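Local coordinates for arginine decarboxylase, A207R protein (Paramecium bursaria Chlorella virus 1, PDB 2NVA) that decarboxylates arginine to agmatine with the cofactor pyridoxal 5'-phosphate, as a viral member of the eukaryotic ornithine decarboxylase-like family, at residues Q267-R272 / F281-T286; S285-F290 / D325-I330; S298-Q303 / V329-V334. All coordinates share one frame; numbering follows the deposited sequence.

Contact 1: residues Q267-R272 / F281-T286; sequences QVIGKR and FFNEST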
loop_
_atom_site.group_PDB
_atom_site.type_symbol
_atom_site.label_atom_id
_atom_site.label_comp_id
_atom_site.label_asym_id
_atom_site.label_seq_id
_atom_site.Cartn_x
_atom_site.Cartn_y
_atom_site.Cartn_z
ATOM N N GLN A 267 -15.223 1.405 -12.902
ATOM C CA GLN A 267 -16.499 2.076 -13.143
ATOM C C GLN A 267 -16.622 3.369 -12.336
ATOM O O GLN A 267 -16.155 3.437 -11.198
ATOM C CB GLN A 267 -17.658 1.132 -12.771
ATOM C CG GLN A 267 -19.019 1.585 -13.278
ATOM C CD GLN A 267 -20.154 0.704 -12.766
ATOM O OE1 GLN A 267 -20.209 0.375 -11.590
ATOM N NE2 GLN A 267 -21.067 0.328 -13.656
ATOM N N VAL A 268 -17.257 4.377 -12.938
ATOM C CA VAL A 268 -17.641 5.593 -12.234
ATOM C C VAL A 268 -18.791 5.254 -11.281
ATOM O O VAL A 268 -19.867 4.842 -11.716
ATOM C CB VAL A 268 -18.112 6.705 -13.200
ATOM C CG1 VAL A 268 -18.508 7.961 -12.421
ATOM C CG2 VAL A 268 -17.021 7.012 -14.235
ATOM N N ILE A 269 -18.530 5.405 -9.990
ATOM C CA ILE A 269 -19.517 5.084 -8.970
ATOM C C ILE A 269 -20.081 6.300 -8.251
ATOM O O ILE A 269 -21.107 6.190 -7.585
ATOM C CB ILE A 269 -18.999 3.998 -7.962
ATOM C CG1 ILE A 269 -17.810 4.488 -7.135
ATOM C CG2 ILE A 269 -18.666 2.692 -8.693
ATOM C CD1 ILE A 269 -18.225 5.247 -5.867
ATOM N N GLY A 270 -19.407 7.445 -8.381
ATOM C CA GLY A 270 -19.860 8.692 -7.770
ATOM C C GLY A 270 -19.401 9.880 -8.602
ATOM O O GLY A 270 -18.452 9.779 -9.384
ATOM N N LYS A 271 -20.071 11.009 -8.430
ATOM C CA LYS A 271 -19.819 12.166 -9.284
ATOM C C LYS A 271 -20.195 13.436 -8.541
ATOM O O LYS A 271 -21.145 13.441 -7.767
ATOM C CB LYS A 271 -20.651 12.040 -10.572
ATOM C CG LYS A 271 -20.430 13.141 -11.617
ATOM C CD LYS A 271 -21.320 12.903 -12.860
ATOM C CE LYS A 271 -21.201 14.081 -13.846
ATOM N NZ LYS A 271 -21.998 13.838 -15.096
ATOM N N ARG A 272 -19.456 14.507 -8.782
ATOM C CA ARG A 272 -19.753 15.792 -8.162
ATOM C C ARG A 272 -19.274 16.839 -9.163
ATOM O O ARG A 272 -18.130 16.762 -9.610
ATOM C CB ARG A 272 -18.981 15.881 -6.830
ATOM C CG ARG A 272 -19.384 16.985 -5.879
ATOM C CD ARG A 272 -18.745 16.762 -4.507
ATOM N NE ARG A 272 -17.303 16.605 -4.621
ATOM C CZ ARG A 272 -16.546 15.801 -3.870
ATOM N NH1 ARG A 272 -17.064 15.040 -2.902
ATOM N NH2 ARG A 272 -15.254 15.753 -4.102
ATOM N N PHE A 281 -15.621 9.475 -8.785
ATOM C CA PHE A 281 -15.098 8.470 -7.879
ATOM C C PHE A 281 -15.262 7.120 -8.541
ATOM O O PHE A 281 -16.315 6.831 -9.098
ATOM C CB PHE A 281 -15.850 8.513 -6.549
ATOM C CG PHE A 281 -15.499 9.702 -5.726
ATOM C CD1 PHE A 281 -14.677 9.572 -4.618
ATOM C CD2 PHE A 281 -15.936 10.967 -6.098
ATOM C CE1 PHE A 281 -14.334 10.706 -3.848
ATOM C CE2 PHE A 281 -15.590 12.106 -5.349
ATOM C CZ PHE A 281 -14.787 11.968 -4.233
ATOM N N PHE A 282 -14.195 6.324 -8.495
ATOM C CA PHE A 282 -14.139 5.006 -9.157
ATOM C C PHE A 282 -14.130 3.868 -8.158
ATOM O O PHE A 282 -13.769 4.077 -7.002
ATOM C CB PHE A 282 -12.891 4.916 -10.032
ATOM C CG PHE A 282 -12.941 5.843 -11.219
ATOM C CD1 PHE A 282 -13.416 5.385 -12.464
ATOM C CD2 PHE A 282 -12.564 7.188 -11.089
ATOM C CE1 PHE A 282 -13.483 6.244 -13.557
ATOM C CE2 PHE A 282 -12.642 8.058 -12.173
ATOM C CZ PHE A 282 -13.097 7.581 -13.415
ATOM N N ASN A 283 -14.507 2.667 -8.602
ATOM C CA ASN A 283 -14.419 1.496 -7.719
ATOM C C ASN A 283 -13.003 0.896 -7.689
ATOM O O ASN A 283 -12.815 -0.326 -7.583
ATOM C CB ASN A 283 -15.506 0.450 -8.030
ATOM C CG ASN A 283 -15.400 -0.130 -9.446
ATOM O OD1 ASN A 283 -14.606 0.323 -10.279
ATOM N ND2 ASN A 283 -16.195 -1.161 -9.709
ATOM N N GLU A 284 -12.022 1.781 -7.806
ATOM C CA GLU A 284 -10.597 1.473 -7.677
ATOM C C GLU A 284 -9.936 2.564 -6.846
ATOM O O GLU A 284 -10.575 3.574 -6.515
ATOM C CB GLU A 284 -9.944 1.407 -9.050
ATOM C CG GLU A 284 -9.780 -0.004 -9.580
ATOM C CD GLU A 284 -8.841 -0.873 -8.741
ATOM O OE1 GLU A 284 -8.948 -2.106 -8.852
ATOM O OE2 GLU A 284 -8.015 -0.331 -7.966
ATOM N N SER A 285 -8.671 2.367 -6.489
ATOM C CA SER A 285 -7.983 3.350 -5.650
ATOM C C SER A 285 -6.467 3.185 -5.688
ATOM O O SER A 285 -5.962 2.175 -6.188
ATOM C CB SER A 285 -8.500 3.284 -4.201
ATOM O OG SER A 285 -7.827 2.276 -3.453
ATOM N N THR A 286 -5.762 4.190 -5.159
ATOM C CA THR A 286 -4.305 4.111 -4.995
ATOM C C THR A 286 -3.907 3.031 -3.973
ATOM O O THR A 286 -2.766 2.585 -3.956
ATOM C CB THR A 286 -3.696 5.453 -4.558
ATOM O OG1 THR A 286 -4.289 5.875 -3.326
ATOM C CG2 THR A 286 -3.926 6.506 -5.621
#
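Val268 and Phe282 face each other as an antiparallel non-hydrogen-bonded pair, and Gly270 and Phe281 follow as a hydrogen-bonded one. The register slips by one between them because Ile269 and Gly270 both lie opposite Phe281. Phe281 O therefore takes two N-H groups, from Ile269 N at 2.8 Å and Gly270 N at 3.2 Å, while Phe281 N bonds to Gly270 O at 2.9 Å. Gly270, lacking a side chain, suits the bulge position opposite Phe281 CB. Where strand 277-282 ends, Asn283 carries the pairing on with backbone and side chain: its N donates to Gln267 O, and Gln267 N gives an almost straight bond (173°) to Asn283 OD1, 2.9 Å away, from above the amide plane. Asn283 CG lies between its backbone N and carbonyl carbon (chi1 62°), bringing OD1 to the neighbouring strand, where Thr266 OG1 also binds it. Val268 CG2 meets the Phe282 ring at CE1, 3.7 Å away. On the other sheet face, the edge of the Phe281 ring points at a face of the Arg272 guanidinium, planes 81° apart, with CZ 3.8 Å from NH2. Arg272 also salt-bridges Glu279 and Asp113 of the second subunit: a beta hairpin with a classic bulge, at the subunit interface.

Contact 2: residues S285-F290 / D325-I330; sequences STYGGF and DGVDVI. With PL2 ((4-{[(4-{[amino(imino)methyl]amino}butyl)amino]methyl}-5-hydroxy-6-methylpyridin-3-yl)methyl dihydrogen phosphate), chain J.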
loop_
_atom_site.group_PDB
_atom_site.type_symbol
_atom_site.label_atom_id
_atom_site.label_comp_id
_atom_site.label_asym_id
_atom_site.label_seq_id
_atom_site.Cartn_x
_atom_site.Cartn_y
_atom_site.Cartn_z
ATOM N N SER A 285 -8.671 2.367 -6.489
ATOM C CA SER A 285 -7.983 3.350 -5.650
ATOM C C SER A 285 -6.467 3.185 -5.688
ATOM O O SER A 285 -5.962 2.175 -6.188
ATOM C CB SER A 285 -8.500 3.284 -4.201
ATOM O OG SER A 285 -7.827 2.276 -3.453
ATOM N N THR A 286 -5.762 4.190 -5.159
ATOM C CA THR A 286 -4.305 4.111 -4.995
ATOM C C THR A 286 -3.907 3.031 -3.973
ATOM O O THR A 286 -2.766 2.585 -3.956
ATOM C CB THR A 286 -3.696 5.453 -4.558
ATOM O OG1 THR A 286 -4.289 5.875 -3.326
ATOM C CG2 THR A 286 -3.926 6.506 -5.621
ATOM N N TYR A 287 -4.871 2.620 -3.148
ATOM C CA TYR A 287 -4.697 1.492 -2.220
ATOM C C TYR A 287 -5.121 0.159 -2.840
ATOM O O TYR A 287 -4.969 -0.915 -2.228
ATOM C CB TYR A 287 -5.498 1.752 -0.945
ATOM C CG TYR A 287 -4.978 2.915 -0.132
ATOM C CD1 TYR A 287 -3.828 2.783 0.635
ATOM C CD2 TYR A 287 -5.620 4.154 -0.156
ATOM C CE1 TYR A 287 -3.347 3.851 1.398
ATOM C CE2 TYR A 287 -5.143 5.232 0.604
ATOM C CZ TYR A 287 -4.012 5.064 1.382
ATOM O OH TYR A 287 -3.536 6.121 2.137
ATOM N N GLY A 288 -5.665 0.229 -4.045
ATOM C CA GLY A 288 -6.025 -0.976 -4.795
ATOM C C GLY A 288 -5.008 -1.181 -5.893
ATOM O O GLY A 288 -3.859 -1.532 -5.619
ATOM N N GLY A 289 -5.423 -0.938 -7.132
ATOM C CA GLY A 289 -4.565 -1.165 -8.295
ATOM C C GLY A 289 -3.704 0.018 -8.723
ATOM O O GLY A 289 -2.877 -0.117 -9.640
ATOM N N PHE A 290 -3.888 1.162 -8.071
ATOM C CA PHE A 290 -3.235 2.403 -8.513
ATOM C C PHE A 290 -2.110 2.929 -7.627
ATOM O O PHE A 290 -1.882 4.150 -7.553
ATOM C CB PHE A 290 -4.281 3.499 -8.780
ATOM C CG PHE A 290 -5.144 3.213 -9.985
ATOM C CD1 PHE A 290 -4.806 3.720 -11.240
ATOM C CD2 PHE A 290 -6.265 2.395 -9.878
ATOM C CE1 PHE A 290 -5.594 3.428 -12.356
ATOM C CE2 PHE A 290 -7.060 2.118 -10.988
ATOM C CZ PHE A 290 -6.710 2.628 -12.228
ATOM N N ASP A 325 -9.416 8.455 2.069
ATOM C CA ASP A 325 -8.179 9.232 2.193
ATOM C C ASP A 325 -8.015 10.278 1.098
ATOM O O ASP A 325 -8.270 9.999 -0.074
ATOM C CB ASP A 325 -7.005 8.242 2.159
ATOM C CG ASP A 325 -5.718 8.830 2.628
ATOM O OD1 ASP A 325 -5.414 10.025 2.382
ATOM O OD2 ASP A 325 -4.936 8.073 3.261
ATOM N N GLY A 326 -7.563 11.477 1.473
ATOM C CA GLY A 326 -7.336 12.552 0.503
ATOM C C GLY A 326 -6.138 12.330 -0.416
ATOM O O GLY A 326 -6.026 12.972 -1.466
ATOM N N VAL A 327 -5.241 11.432 -0.021
ATOM C CA VAL A 327 -4.062 11.072 -0.854
ATOM C C VAL A 327 -4.464 10.202 -2.053
ATOM O O VAL A 327 -3.747 10.128 -3.069
ATOM C CB VAL A 327 -2.958 10.378 -0.015
ATOM C CG1 VAL A 327 -3.223 8.890 0.110
ATOM C CG2 VAL A 327 -1.576 10.630 -0.628
ATOM N N ASP A 328 -5.632 9.573 -1.929
ATOM C CA ASP A 328 -6.112 8.603 -2.903
ATOM C C ASP A 328 -6.802 9.319 -4.066
ATOM O O ASP A 328 -8.036 9.384 -4.153
ATOM C CB ASP A 328 -7.041 7.618 -2.182
ATOM C CG ASP A 328 -7.741 6.663 -3.116
ATOM O OD1 ASP A 328 -7.250 6.419 -4.242
ATOM O OD2 ASP A 328 -8.820 6.187 -2.703
ATOM N N VAL A 329 -5.976 9.853 -4.956
ATOM C CA VAL A 329 -6.431 10.542 -6.139
ATOM C C VAL A 329 -5.722 9.859 -7.306
ATOM O O VAL A 329 -4.487 9.834 -7.361
ATOM C CB VAL A 329 -6.046 12.051 -6.100
ATOM C CG1 VAL A 329 -6.653 12.802 -7.281
ATOM C CG2 VAL A 329 -6.477 12.683 -4.775
ATOM N N ILE A 330 -6.505 9.313 -8.228
ATOM C CA ILE A 330 -5.956 8.589 -9.389
ATOM C C ILE A 330 -5.327 9.558 -10.387
ATOM O O ILE A 330 -4.223 9.323 -10.892
ATOM C CB ILE A 330 -7.035 7.692 -10.091
ATOM C CG1 ILE A 330 -7.630 6.636 -9.117
ATOM C CG2 ILE A 330 -6.479 7.046 -11.369
ATOM C CD1 ILE A 330 -6.577 6.070 -8.178
HETATM N N1 PL2 J . -14.586 8.954 9.740
HETATM C C2 PL2 J . -14.319 9.143 8.437
HETATM C C2A PL2 J . -15.489 9.460 7.487
HETATM C C3 PL2 J . -12.999 9.082 7.981
HETATM O O3 PL2 J . -12.747 9.303 6.659
HETATM C C4 PL2 J . -11.945 8.799 8.887
HETATM C C4A PL2 J . -10.455 8.699 8.487
HETATM C C5 PL2 J . -12.307 8.600 10.242
HETATM C C6 PL2 J . -13.636 8.687 10.633
HETATM P P PL2 J . -9.205 8.973 12.634
HETATM N N PL2 J . -10.132 9.440 7.268
HETATM C CA PL2 J . -9.260 8.610 6.396
HETATM C CG PL2 J . -6.832 7.933 6.095
HETATM O OP2 PL2 J . -7.960 9.937 12.501
HETATM O OP3 PL2 J . -8.606 7.475 12.613
HETATM O OP1 PL2 J . -9.946 9.190 13.896
HETATM O OP4 PL2 J . -10.118 9.140 11.305
HETATM C C5M PL2 J . -11.226 8.304 11.295
HETATM C CB PL2 J . -7.966 8.162 7.118
HETATM C CD PL2 J . -5.501 7.623 6.801
HETATM N NE PL2 J . -4.603 7.023 5.796
HETATM C CZ PL2 J . -3.474 6.386 6.100
HETATM N NH2 PL2 J . -2.730 5.854 5.115
HETATM N NH1 PL2 J . -3.073 6.269 7.362
#
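The agmatine end of the active site lies at this meeting of two loops, one after strand 277-282 and the other before strand 331-337. Tyr287 OH donates to Asp325 OD2 at 2.7 Å, reaching the oxygen from above the carboxylate plane. The same OD2 accepts the ligand's guanidinium nitrogen NE at 2.8 Å, and Tyr287 OH in turn receives ligand NH2 at 3.1 Å, so phenol and carboxylate grip neighbouring nitrogens of one guanidinium. Asp325 CG stands anti to the backbone N (chi1 -165°), directing OD2 to the ligand while OD1 accepts from Val327 N in an Asx turn; the two bonds on the chain side hold the carboxylate's orientation. Val327 CG1 packs against the phenol at Tyr287 OH.

Behind this site, Asp328 ties the loops together. Its OD1 takes Thr286 N at 2.8 Å in a nearly straight bond (174°), again from above the carboxylate plane, and OD2 is bound by Thr323 OG1. Ser285 CB lies against the same carboxylate, 3.3 Å from Asp328 OD2. Farther along, the interface becomes apolar: Ile330 CG1 lies over a face of the Phe290 ring, and Ile330 CD1 meets Phe290 CB at 3.5 Å. CD1 also packs on Thr286 CG2 (3.7 Å), so one methyl fills in between the turn and the ring.

The ligand is also hydrogen-bonded by the second subunit, through Ser179, Gly216 and Arg255 of that chain among others, so the site spans the dimer interface. An aspartate suits the positively charged guanidinium, and sharing OD2 between the phenol and ligand NE couples their positions. Charge and hydrogen-bond geometry probably act together, consistent with a pocket that recognises the guanidinium of arginine.

Contact 3: residues S298-Q303 / V329-V334; sequences SVPTPQ and VINHNV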
loop_
_atom_site.group_PDB
_atom_site.type_symbol
_atom_site.label_atom_id
_atom_site.label_comp_id
_atom_site.label_asym_id
_atom_site.label_seq_id
_atom_site.Cartn_x
_atom_site.Cartn_y
_atom_site.Cartn_z
ATOM N N SER A 298 2.873 8.072 -11.430
ATOM C CA SER A 298 2.045 7.835 -12.599
ATOM C C SER A 298 0.908 8.852 -12.684
ATOM O O SER A 298 0.278 9.177 -11.689
ATOM C CB SER A 298 1.465 6.418 -12.543
ATOM O OG SER A 298 0.526 6.215 -13.587
ATOM N N VAL A 299 0.661 9.357 -13.889
ATOM C CA VAL A 299 -0.475 10.241 -14.150
ATOM C C VAL A 299 -1.235 9.617 -15.329
ATOM O O VAL A 299 -1.034 10.003 -16.499
ATOM C CB VAL A 299 -0.004 11.682 -14.475
ATOM C CG1 VAL A 299 -1.207 12.605 -14.691
ATOM C CG2 VAL A 299 0.876 12.224 -13.333
ATOM N N PRO A 300 -2.075 8.619 -15.032
ATOM C CA PRO A 300 -2.667 7.827 -16.106
ATOM C C PRO A 300 -3.962 8.428 -16.652
ATOM O O PRO A 300 -4.745 8.988 -15.889
ATOM C CB PRO A 300 -2.940 6.490 -15.430
ATOM C CG PRO A 300 -3.209 6.832 -13.972
ATOM C CD PRO A 300 -2.490 8.150 -13.690
ATOM N N THR A 301 -4.158 8.319 -17.962
ATOM C CA THR A 301 -5.400 8.753 -18.609
ATOM C C THR A 301 -6.224 7.515 -19.021
ATOM O O THR A 301 -5.693 6.611 -19.691
ATOM C CB THR A 301 -5.108 9.626 -19.858
ATOM O OG1 THR A 301 -4.321 10.768 -19.482
ATOM C CG2 THR A 301 -6.400 10.102 -20.538
ATOM N N PRO A 302 -7.508 7.468 -18.625
ATOM C CA PRO A 302 -8.354 6.338 -19.001
ATOM C C PRO A 302 -8.890 6.440 -20.430
ATOM O O PRO A 302 -8.942 7.536 -21.013
ATOM C CB PRO A 302 -9.507 6.438 -18.018
ATOM C CG PRO A 302 -9.656 7.909 -17.781
ATOM C CD PRO A 302 -8.236 8.435 -17.776
ATOM N N GLN A 303 -9.295 5.286 -20.958
ATOM C CA GLN A 303 -10.026 5.179 -22.220
ATOM C C GLN A 303 -11.501 4.960 -21.895
ATOM O O GLN A 303 -11.834 4.054 -21.132
ATOM C CB GLN A 303 -9.499 3.977 -23.004
ATOM C CG GLN A 303 -8.048 4.139 -23.443
ATOM C CD GLN A 303 -7.926 5.076 -24.614
ATOM O OE1 GLN A 303 -8.633 4.930 -25.613
ATOM N NE2 GLN A 303 -7.023 6.043 -24.515
ATOM N N VAL A 329 -5.976 9.853 -4.956
ATOM C CA VAL A 329 -6.431 10.542 -6.139
ATOM C C VAL A 329 -5.722 9.859 -7.306
ATOM O O VAL A 329 -4.487 9.834 -7.361
ATOM C CB VAL A 329 -6.046 12.051 -6.100
ATOM C CG1 VAL A 329 -6.653 12.802 -7.281
ATOM C CG2 VAL A 329 -6.477 12.683 -4.775
ATOM N N ILE A 330 -6.505 9.313 -8.228
ATOM C CA ILE A 330 -5.956 8.589 -9.389
ATOM C C ILE A 330 -5.327 9.558 -10.387
ATOM O O ILE A 330 -4.223 9.323 -10.892
ATOM C CB ILE A 330 -7.035 7.692 -10.091
ATOM C CG1 ILE A 330 -7.630 6.636 -9.117
ATOM C CG2 ILE A 330 -6.479 7.046 -11.369
ATOM C CD1 ILE A 330 -6.577 6.070 -8.178
ATOM N N ASN A 331 -6.026 10.652 -10.663
ATOM C CA ASN A 331 -5.524 11.701 -11.560
ATOM C C ASN A 331 -6.096 13.059 -11.147
ATOM O O ASN A 331 -7.314 13.246 -11.164
ATOM C CB ASN A 331 -5.871 11.371 -13.021
ATOM C CG ASN A 331 -5.110 12.240 -14.021
ATOM O OD1 ASN A 331 -4.880 13.431 -13.792
ATOM N ND2 ASN A 331 -4.743 11.651 -15.150
ATOM N N HIS A 332 -5.224 13.990 -10.736
ATOM C CA HIS A 332 -5.679 15.284 -10.205
ATOM C C HIS A 332 -6.367 16.173 -11.229
ATOM O O HIS A 332 -7.259 16.956 -10.882
ATOM C CB HIS A 332 -4.516 16.069 -9.565
ATOM C CG HIS A 332 -4.173 15.604 -8.188
ATOM N ND1 HIS A 332 -3.392 14.494 -7.962
ATOM C CD2 HIS A 332 -4.518 16.080 -6.966
ATOM C CE1 HIS A 332 -3.258 14.309 -6.660
ATOM N NE2 HIS A 332 -3.936 15.252 -6.034
ATOM N N ASN A 333 -5.934 16.061 -12.485
ATOM C CA ASN A 333 -6.461 16.897 -13.560
ATOM C C ASN A 333 -6.310 16.239 -14.896
ATOM O O ASN A 333 -5.186 16.019 -15.346
ATOM C CB ASN A 333 -5.677 18.212 -13.643
ATOM C CG ASN A 333 -5.975 19.135 -12.507
ATOM O OD1 ASN A 333 -7.055 19.745 -12.459
ATOM N ND2 ASN A 333 -5.021 19.270 -11.592
ATOM N N VAL A 334 -7.426 15.963 -15.563
ATOM C CA VAL A 334 -7.361 15.418 -16.917
ATOM C C VAL A 334 -8.591 15.867 -17.714
ATOM O O VAL A 334 -9.702 15.887 -17.191
ATOM C CB VAL A 334 -7.209 13.857 -16.897
ATOM C CG1 VAL A 334 -8.380 13.196 -16.142
ATOM C CG2 VAL A 334 -7.052 13.285 -18.336
HETATM O O HOH W 1 -1.897 10.960 -11.054
#
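A bulged edge of the beta domain meets an extended, proline-containing loop here, where strand 331-337 runs beside strand 314-320 and residues 298-303 lead into strand 303-304. Asn331 makes the direct polar link: its ND2 donates to Pro300 O at 2.8 Å (159°). The acceptor lies close to the plane of the asparagine amide, whereas the donor stands above the plane of the proline carbonyl. With CG anti to its backbone N (chi1 -167°), the Asn331 amide extends across to the loop. Its other end serves its own chain, OD1 accepting from Asn333 N at 3.1 Å in an Asx turn, so two bonds fix how the amide is rotated. Val299 CG1 rests 3.7 Å from Asn331 ND2, the two side chains crossing at about a right angle.

A water gives a second link, donating to Ser298 O at 2.9 Å and to Ile330 O at 2.8 Å. Pro300 CD rests 3.5 Å from Ile330 O, and its CG faces Ile330 CG2 more loosely. Farther along, Val334 CG2 touches both Thr301 OG1 and its methyl CG2, each 3.9 Å away. Pro300 also packs on Trp350 and Phe347.

An asparagine suits this place because one amide can donate across the contact and accept within its own turn. Backbone carbonyls of a loop without regular pairing are thus satisfied by a side chain and a water, while Pro300, Ile330 and Val334 add apolar packing around them.

All three contacts sit on the same side of the chain's centre, in or beside the mixed sheet. Contact 1 is buried and built mainly from backbone pairing within one hairpin; contact 2, also buried, joins two loops through carboxylates and an apolar Ile330-Phe290 patch and lines the ligand pocket; contact 3 is partly buried and relies on a side-chain amide and a water. Contacts 1 and 2 share Ser285 and Thr286, so the chain passes from the hairpin into the pocket loop, and Glu284 OE2 bonds to Gly289 N between them. Contacts 2 and 3 share Val329 and Ile330, carrying the other pocket loop into strand 331-337. Contacts 1 and 2 touch the second subunit.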